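PDB 3E1T: halogenase from Chondromyces crocatus, which is an FAD-dependent halogenase of the tryptophan halogenase family, probably chlorinating a precursor of the myxobacterial natural product chondrochloren. Local coordinates for residues W83-E88 / M368-D373; S212-D217 / Y375-R380. All blocks are in the same frame, centred on the assembly; numbering follows the deposited sequence.

Overall arrangement
Running from the N terminus, the chain first supplies 83-88, in the loop between strands 75-82 and 90-93, and then 212-217, where strand 210-215 turns into strand 218-224. Their partners come much later: 368-373 follows the long helix 340-368, and 375-380 carries the short helix 375-378. Interaction 1 closes a loop of about 280 residues and interaction 2 one of about 160. The two cross along the chain, since their segments alternate. Both tie the end of the long helix and what follows it to the large mixed sheet. Their centres lie about 9 Å apart, and W83, N369 and W377 join them, W83 CZ2 being 3.3 Å from W377 CH2.

Interaction 1. Residues W83-E88 / M368-D373; sequences WGKEPE and MNQDTD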
ATOM      1  N   TRP A  83     -16.549   8.725 -10.327  1.00 39.23           N
ATOM      2  CA  TRP A  83     -15.367   9.561 -10.241  1.00 39.78           C
ATOM      3  C   TRP A  83     -15.151  10.260 -11.570  1.00 41.28           C
ATOM      4  O   TRP A  83     -15.229   9.633 -12.623  1.00 41.14           O
ATOM      5  CB  TRP A  83     -14.157   8.665  -9.970  1.00 38.44           C
ATOM      6  CG  TRP A  83     -12.930   9.324  -9.381  1.00 36.16           C
ATOM      7  CD1 TRP A  83     -12.089  10.207  -9.989  1.00 35.18           C
ATOM      8  CD2 TRP A  83     -12.386   9.083  -8.079  1.00 35.10           C
ATOM      9  NE1 TRP A  83     -11.066  10.560  -9.131  1.00 33.94           N
ATOM     10  CE2 TRP A  83     -11.225   9.880  -7.954  1.00 34.23           C
ATOM     11  CE3 TRP A  83     -12.773   8.276  -7.002  1.00 33.20           C
ATOM     12  CZ2 TRP A  83     -10.444   9.887  -6.794  1.00 34.91           C
ATOM     13  CZ3 TRP A  83     -11.998   8.291  -5.845  1.00 34.83           C
ATOM     14  CH2 TRP A  83     -10.847   9.088  -5.754  1.00 34.89           C
ATOM     15  N   GLY A  84     -14.857  11.554 -11.506  1.00 43.15           N
ATOM     16  CA  GLY A  84     -14.570  12.345 -12.695  1.00 45.97           C
ATOM     17  C   GLY A  84     -15.694  13.296 -13.056  1.00 48.17           C
ATOM     18  O   GLY A  84     -16.405  13.810 -12.182  1.00 47.63           O
ATOM     19  N   LYS A  85     -15.849  13.506 -14.362  1.00 50.39           N
ATOM     20  CA  LYS A  85     -16.828  14.431 -14.925  1.00 52.88           C
ATOM     21  C   LYS A  85     -18.264  13.897 -14.859  1.00 53.93           C
ATOM     22  O   LYS A  85     -19.163  14.591 -14.382  1.00 54.54           O
ATOM     23  CB  LYS A  85     -16.447  14.745 -16.377  1.00 52.94           C
ATOM     24  CG  LYS A  85     -16.698  16.179 -16.797  1.00 53.89           C
ATOM     25  CD  LYS A  85     -16.365  16.404 -18.269  1.00 53.70           C
ATOM     26  CE  LYS A  85     -17.185  15.492 -19.195  1.00 55.69           C
ATOM     27  NZ  LYS A  85     -18.667  15.595 -18.993  1.00 55.96           N
ATOM     28  N   GLU A  86     -18.471  12.665 -15.326  1.00 55.32           N
ATOM     29  CA  GLU A  86     -19.814  12.074 -15.431  1.00 56.55           C
ATOM     30  C   GLU A  86     -20.292  11.484 -14.096  1.00 56.48           C
ATOM     31  O   GLU A  86     -19.480  10.977 -13.322  1.00 57.03           O
ATOM     32  CB  GLU A  86     -19.828  10.994 -16.524  1.00 56.55           C
ATOM     33  CG  GLU A  86     -21.198  10.743 -17.164  1.00 57.85           C
ATOM     34  CD  GLU A  86     -21.285   9.424 -17.935  1.00 58.16           C
ATOM     35  OE1 GLU A  86     -22.422   8.935 -18.144  1.00 60.53           O
ATOM     36  OE2 GLU A  86     -20.230   8.873 -18.334  1.00 59.89           O
ATOM     37  N   PRO A  87     -21.610  11.573 -13.810  1.00 56.62           N
ATOM     38  CA  PRO A  87     -22.189  10.945 -12.616  1.00 56.25           C
ATOM     39  C   PRO A  87     -22.321   9.420 -12.704  1.00 55.93           C
ATOM     40  O   PRO A  87     -22.349   8.740 -11.665  1.00 56.00           O
ATOM     41  CB  PRO A  87     -23.588  11.574 -12.529  1.00 56.45           C
ATOM     42  CG  PRO A  87     -23.566  12.739 -13.472  1.00 56.71           C
ATOM     43  CD  PRO A  87     -22.630  12.331 -14.554  1.00 56.77           C
ATOM     44  N   GLU A  88     -22.417   8.895 -13.924  1.00 54.97           N
ATOM     45  CA  GLU A  88     -22.575   7.457 -14.132  1.00 54.31           C
ATOM     46  C   GLU A  88     -21.260   6.715 -13.887  1.00 52.77           C
ATOM     47  O   GLU A  88     -20.202   7.152 -14.353  1.00 52.75           O
ATOM     48  CB  GLU A  88     -23.127   7.157 -15.535  1.00 54.47           C
ATOM     49  CG  GLU A  88     -24.634   7.438 -15.681  1.00 55.50           C
ATOM     50  CD  GLU A  88     -25.207   7.087 -17.052  1.00 56.07           C
ATOM     51  OE1 GLU A  88     -26.321   7.578 -17.365  1.00 57.82           O
ATOM     52  OE2 GLU A  88     -24.562   6.321 -17.814  1.00 58.64           O
ATOM     53  N   MET A 368      -8.589  14.634 -11.580  1.00 36.40           N
ATOM     54  CA  MET A 368      -9.610  14.455 -12.612  1.00 38.83           C
ATOM     55  C   MET A 368     -11.049  14.480 -12.093  1.00 38.48           C
ATOM     56  O   MET A 368     -11.974  14.696 -12.877  1.00 38.48           O
ATOM     57  CB  MET A 368      -9.357  13.194 -13.446  1.00 38.84           C
ATOM     58  CG  MET A 368      -9.826  11.913 -12.800  1.00 40.47           C
ATOM     59  SD  MET A 368     -10.930  10.954 -13.862  1.00 43.92           S
ATOM     60  CE  MET A 368      -9.749  10.328 -15.069  1.00 43.23           C
ATOM     61  N   ASN A 369     -11.257  14.263 -10.792  1.00 38.35           N
ATOM     62  CA  ASN A 369     -12.611  14.398 -10.259  1.00 38.68           C
ATOM     63  C   ASN A 369     -13.108  15.850 -10.311  1.00 39.50           C
ATOM     64  O   ASN A 369     -12.478  16.761  -9.776  1.00 39.79           O
ATOM     65  CB  ASN A 369     -12.736  13.837  -8.845  1.00 38.20           C
ATOM     66  CG  ASN A 369     -14.177  13.662  -8.421  1.00 36.67           C
ATOM     67  OD1 ASN A 369     -14.920  12.902  -9.025  1.00 34.79           O
ATOM     68  ND2 ASN A 369     -14.577  14.368  -7.375  1.00 35.22           N
ATOM     69  N   GLN A 370     -14.246  16.042 -10.975  1.00 40.39           N
ATOM     70  CA  GLN A 370     -14.924  17.339 -11.061  1.00 40.33           C
ATOM     71  C   GLN A 370     -15.957  17.453  -9.948  1.00 39.68           C
ATOM     72  O   GLN A 370     -16.925  16.683  -9.906  1.00 39.96           O
ATOM     73  CB  GLN A 370     -15.633  17.462 -12.415  1.00 41.18           C
ATOM     74  CG  GLN A 370     -16.385  18.778 -12.632  1.00 43.70           C
ATOM     75  CD  GLN A 370     -17.494  18.652 -13.659  1.00 47.49           C
ATOM     76  OE1 GLN A 370     -18.586  18.157 -13.358  1.00 49.44           O
ATOM     77  NE2 GLN A 370     -17.225  19.110 -14.876  1.00 48.64           N
ATOM     78  N   ASP A 371     -15.741  18.399  -9.041  1.00 38.77           N
ATOM     79  CA  ASP A 371     -16.717  18.713  -8.003  1.00 38.00           C
ATOM     80  C   ASP A 371     -16.450  20.137  -7.535  1.00 37.38           C
ATOM     81  O   ASP A 371     -15.742  20.374  -6.541  1.00 37.05           O
ATOM     82  CB  ASP A 371     -16.666  17.707  -6.847  1.00 38.20           C
ATOM     83  CG  ASP A 371     -17.915  17.748  -5.980  1.00 38.26           C
ATOM     84  OD1 ASP A 371     -18.637  18.764  -6.014  1.00 39.49           O
ATOM     85  OD2 ASP A 371     -18.181  16.763  -5.262  1.00 37.01           O
ATOM     86  N   THR A 372     -17.029  21.086  -8.266  1.00 36.51           N
ATOM     87  CA  THR A 372     -16.649  22.490  -8.149  1.00 36.05           C
ATOM     88  C   THR A 372     -17.058  23.153  -6.849  1.00 35.54           C
ATOM     89  O   THR A 372     -16.494  24.186  -6.489  1.00 35.84           O
ATOM     90  CB  THR A 372     -17.162  23.339  -9.344  1.00 36.61           C
ATOM     91  OG1 THR A 372     -18.588  23.239  -9.426  1.00 36.70           O
ATOM     92  CG2 THR A 372     -16.540  22.864 -10.652  1.00 35.66           C
ATOM     93  N   ASP A 373     -18.013  22.569  -6.133  1.00 35.03           N
ATOM     94  CA  ASP A 373     -18.388  23.108  -4.825  1.00 34.94           C
ATOM     95  C   ASP A 373     -17.827  22.314  -3.634  1.00 34.19           C
ATOM     96  O   ASP A 373     -18.228  22.525  -2.488  1.00 33.63           O
ATOM     97  CB  ASP A 373     -19.908  23.319  -4.729  1.00 35.98           C
ATOM     98  CG  ASP A 373     -20.698  22.028  -4.742  1.00 38.01           C
ATOM     99  OD1 ASP A 373     -20.184  20.972  -5.182  1.00 41.61           O
ATOM    100  OD2 ASP A 373     -21.868  22.073  -4.298  1.00 41.06           O
TER
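With CG anti to the backbone N in both W83 and N369 (chi1 -166° in the asparagine), the indole reaches the asparagine and the amide comes back to the backbone of G84. The contact sets the loop of the beta-hairpin 75-82/90-93 against the chain leaving helix 340-368. N369 OD1 accepts the G84 N-H at 2.8 Å, in the carbonyl plane and on a lone pair; at 175° the bond is almost straight. The same oxygen lies over one face of the W83 ring, whose plane is turned 61° from the amide. A second, weak bond returns the other way, Q370 N to G84 O at 3.3 Å, so both backbone polar atoms of the glycine are engaged from across the contact.

M368 approaches the indole at its edge, CG lying 4.0 Å from W83 CD1. M368 SD sits 5.2 Å from the centroid of the W83 five-membered ring, an oblique Met-aromatic contact. The indole N-H is used elsewhere: W83 NE1 bonds to F365 O, while the ring stacks on F365; together these probably fix the rotation of the indole. The backbone angles of G84 call for glycine, because a side chain there would run into the W83 carbonyl oxygen and press on the M368 sulfur; its CA-H points at M368 O. On the exposed side, K85 and Q370 meet through aliphatic carbon and amide, K85 CG lying 3.5 Å from Q370 NE2.

Interaction 2. Residues S212-D217 / Y375-R380; sequences SAAFQD and YFWSAR
The turn from strand 210-215 into strand 218-224 is where the short helix 375-378 meets the large mixed sheet, and W377 makes the direct bond between them. W377 NE1 donates to F215 O at 2.9 Å. The carbonyl points almost straight at the nitrogen, with a C=O...N angle of 169°, and its oxygen lies at the indole edge, close to the ring plane. The hydrogen bond is less straight at the proton, 149°. Other groups pack round the indole beside this bond: A214 sets its methyl CB 3.6 Å from W377 CZ2, F376 places CD2 over the centre of one face, and the N369 amide lies against the other.

Strands 210-215 and 218-224 form a beta-hairpin, with Q216 and D217 as its two-residue turn, and these two bring their carbonyls to the helix. D217 O comes 3.4 Å from F376 CD1, obliquely to the phenyl ring. CG of F376 is anti to the backbone N (chi1 179°), which sets the CG and CD1 side of the ring against D217 O while its far end leads away from the turn. R380 lies against one face of this ring, R380 NE 3.5 Å above the F376 phenyl plane, while R380 NH1 turns back to F376 O.

A water joins the same two elements near the start of the helix. The water donates to D217 OD1 at 2.8 Å. From F376 N the water accepts a hydrogen bond of 3.0 Å. The other carboxylate oxygen, D217 OD2, forms a salt bridge with R258, and S374 OG bonds to both Q216 O and W377 N.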
ATOM      1  N   SER A 212     -15.296   2.281  -5.781  1.00 32.48           N
ATOM      2  CA  SER A 212     -14.857   3.525  -5.146  1.00 32.33           C
ATOM      3  C   SER A 212     -15.710   4.662  -5.673  1.00 32.06           C
ATOM      4  O   SER A 212     -15.910   4.785  -6.892  1.00 32.17           O
ATOM      5  CB  SER A 212     -13.381   3.810  -5.430  1.00 31.76           C
ATOM      6  OG  SER A 212     -12.577   2.664  -5.189  1.00 34.15           O
ATOM      7  N   ALA A 213     -16.197   5.495  -4.760  1.00 31.42           N
ATOM      8  CA  ALA A 213     -17.159   6.523  -5.103  1.00 31.40           C
ATOM      9  C   ALA A 213     -16.878   7.881  -4.443  1.00 31.35           C
ATOM     10  O   ALA A 213     -16.895   8.012  -3.218  1.00 31.59           O
ATOM     11  CB  ALA A 213     -18.583   6.033  -4.768  1.00 31.45           C
ATOM     12  N   ALA A 214     -16.640   8.886  -5.273  1.00 31.20           N
ATOM     13  CA  ALA A 214     -16.446  10.258  -4.824  1.00 31.85           C
ATOM     14  C   ALA A 214     -17.764  10.916  -4.405  1.00 32.43           C
ATOM     15  O   ALA A 214     -18.812  10.681  -5.021  1.00 32.58           O
ATOM     16  CB  ALA A 214     -15.784  11.064  -5.923  1.00 31.85           C
ATOM     17  N   PHE A 215     -17.711  11.711  -3.341  1.00 32.06           N
ATOM     18  CA  PHE A 215     -18.834  12.565  -2.932  1.00 32.21           C
ATOM     19  C   PHE A 215     -18.287  13.923  -2.505  1.00 32.32           C
ATOM     20  O   PHE A 215     -17.117  14.218  -2.771  1.00 32.21           O
ATOM     21  CB  PHE A 215     -19.697  11.903  -1.857  1.00 32.24           C
ATOM     22  CG  PHE A 215     -19.039  11.785  -0.506  1.00 32.04           C
ATOM     23  CD1 PHE A 215     -19.537  12.506   0.583  1.00 32.02           C
ATOM     24  CD2 PHE A 215     -17.953  10.932  -0.309  1.00 31.84           C
ATOM     25  CE1 PHE A 215     -18.970  12.391   1.836  1.00 31.12           C
ATOM     26  CE2 PHE A 215     -17.365  10.807   0.956  1.00 31.01           C
ATOM     27  CZ  PHE A 215     -17.872  11.540   2.027  1.00 31.97           C
ATOM     28  N   GLN A 216     -19.102  14.765  -1.866  1.00 32.45           N
ATOM     29  CA  GLN A 216     -18.680  16.159  -1.682  1.00 32.37           C
ATOM     30  C   GLN A 216     -17.474  16.326  -0.761  1.00 32.01           C
ATOM     31  O   GLN A 216     -16.699  17.270  -0.921  1.00 32.22           O
ATOM     32  CB  GLN A 216     -19.822  17.061  -1.206  1.00 32.92           C
ATOM     33  CG  GLN A 216     -19.502  18.530  -1.434  1.00 34.03           C
ATOM     34  CD  GLN A 216     -20.631  19.459  -1.103  1.00 37.78           C
ATOM     35  OE1 GLN A 216     -21.034  20.266  -1.947  1.00 40.24           O
ATOM     36  NE2 GLN A 216     -21.149  19.374   0.130  1.00 36.29           N
ATOM     37  N   ASP A 217     -17.344  15.439   0.223  1.00 31.70           N
ATOM     38  CA  ASP A 217     -16.304  15.577   1.257  1.00 31.22           C
ATOM     39  C   ASP A 217     -15.154  14.560   1.120  1.00 30.85           C
ATOM     40  O   ASP A 217     -14.296  14.458   2.007  1.00 31.45           O
ATOM     41  CB  ASP A 217     -16.929  15.507   2.657  1.00 31.35           C
ATOM     42  CG  ASP A 217     -17.610  16.814   3.073  1.00 31.87           C
ATOM     43  OD1 ASP A 217     -17.588  17.794   2.307  1.00 31.69           O
ATOM     44  OD2 ASP A 217     -18.145  16.867   4.192  1.00 33.47           O
ATOM     45  N   TYR A 375     -14.786  21.523  -1.160  1.00 32.07           N
ATOM     46  CA  TYR A 375     -13.511  21.974  -0.621  1.00 32.56           C
ATOM     47  C   TYR A 375     -12.444  20.877  -0.771  1.00 31.24           C
ATOM     48  O   TYR A 375     -11.336  21.171  -1.195  1.00 31.75           O
ATOM     49  CB  TYR A 375     -13.636  22.481   0.827  1.00 33.77           C
ATOM     50  CG  TYR A 375     -12.307  22.606   1.558  1.00 36.38           C
ATOM     51  CD1 TYR A 375     -11.259  23.377   1.043  1.00 37.58           C
ATOM     52  CD2 TYR A 375     -12.096  21.928   2.757  1.00 37.74           C
ATOM     53  CE1 TYR A 375     -10.029  23.469   1.708  1.00 37.60           C
ATOM     54  CE2 TYR A 375     -10.886  22.018   3.432  1.00 40.21           C
ATOM     55  CZ  TYR A 375      -9.854  22.789   2.905  1.00 38.39           C
ATOM     56  OH  TYR A 375      -8.651  22.858   3.601  1.00 39.43           O
ATOM     57  N   PHE A 376     -12.813  19.632  -0.474  1.00 29.88           N
ATOM     58  CA  PHE A 376     -11.901  18.477  -0.547  1.00 29.07           C
ATOM     59  C   PHE A 376     -11.289  18.334  -1.946  1.00 29.04           C
ATOM     60  O   PHE A 376     -10.068  18.318  -2.093  1.00 28.79           O
ATOM     61  CB  PHE A 376     -12.638  17.195  -0.102  1.00 28.38           C
ATOM     62  CG  PHE A 376     -11.797  15.924  -0.169  1.00 27.69           C
ATOM     63  CD1 PHE A 376     -11.191  15.412   0.982  1.00 25.94           C
ATOM     64  CD2 PHE A 376     -11.638  15.226  -1.375  1.00 27.14           C
ATOM     65  CE1 PHE A 376     -10.421  14.225   0.924  1.00 26.84           C
ATOM     66  CE2 PHE A 376     -10.860  14.039  -1.438  1.00 26.71           C
ATOM     67  CZ  PHE A 376     -10.264  13.546  -0.288  1.00 24.44           C
ATOM     68  N   TRP A 377     -12.130  18.252  -2.976  1.00 28.98           N
ATOM     69  CA  TRP A 377     -11.626  18.095  -4.345  1.00 29.44           C
ATOM     70  C   TRP A 377     -10.920  19.329  -4.900  1.00 30.04           C
ATOM     71  O   TRP A 377      -9.906  19.202  -5.597  1.00 30.32           O
ATOM     72  CB  TRP A 377     -12.729  17.585  -5.283  1.00 29.06           C
ATOM     73  CG  TRP A 377     -13.213  16.264  -4.841  1.00 29.53           C
ATOM     74  CD1 TRP A 377     -14.357  15.998  -4.135  1.00 28.39           C
ATOM     75  CD2 TRP A 377     -12.535  15.012  -4.999  1.00 28.36           C
ATOM     76  NE1 TRP A 377     -14.439  14.657  -3.866  1.00 29.14           N
ATOM     77  CE2 TRP A 377     -13.333  14.029  -4.385  1.00 28.20           C
ATOM     78  CE3 TRP A 377     -11.337  14.626  -5.617  1.00 28.31           C
ATOM     79  CZ2 TRP A 377     -12.980  12.674  -4.373  1.00 28.24           C
ATOM     80  CZ3 TRP A 377     -10.987  13.281  -5.595  1.00 28.55           C
ATOM     81  CH2 TRP A 377     -11.801  12.326  -4.969  1.00 28.73           C
ATOM     82  N   SER A 378     -11.417  20.522  -4.573  1.00 30.66           N
ATOM     83  CA  SER A 378     -10.767  21.754  -5.055  1.00 31.89           C
ATOM     84  C   SER A 378      -9.327  21.905  -4.537  1.00 31.69           C
ATOM     85  O   SER A 378      -8.482  22.476  -5.215  1.00 31.63           O
ATOM     86  CB  SER A 378     -11.584  22.992  -4.691  1.00 32.18           C
ATOM     87  OG  SER A 378     -11.520  23.229  -3.288  1.00 35.95           O
ATOM     88  N   ALA A 379      -9.060  21.381  -3.344  1.00 31.72           N
ATOM     89  CA  ALA A 379      -7.713  21.417  -2.765  1.00 31.88           C
ATOM     90  C   ALA A 379      -6.814  20.254  -3.219  1.00 31.86           C
ATOM     91  O   ALA A 379      -5.632  20.202  -2.858  1.00 32.92           O
ATOM     92  CB  ALA A 379      -7.801  21.452  -1.247  1.00 31.71           C
ATOM     93  N   ARG A 380      -7.376  19.312  -3.969  1.00 31.20           N
ATOM     94  CA  ARG A 380      -6.611  18.181  -4.491  1.00 31.04           C
ATOM     95  C   ARG A 380      -6.539  18.211  -6.017  1.00 31.81           C
ATOM     96  O   ARG A 380      -7.015  17.307  -6.719  1.00 30.99           O
ATOM     97  CB  ARG A 380      -7.142  16.865  -3.927  1.00 30.21           C
ATOM     98  CG  ARG A 380      -6.765  16.704  -2.447  1.00 29.49           C
ATOM     99  CD  ARG A 380      -7.784  15.893  -1.679  1.00 26.76           C
ATOM    100  NE  ARG A 380      -7.472  15.817  -0.243  1.00 26.50           N
ATOM    101  CZ  ARG A 380      -7.738  16.765   0.650  1.00 26.18           C
ATOM    102  NH1 ARG A 380      -8.332  17.892   0.279  1.00 23.36           N
ATOM    103  NH2 ARG A 380      -7.420  16.588   1.929  1.00 27.19           N
TER
HETATM  104  O   HOH W   1     -15.370  19.096   1.089  1.00 28.57           O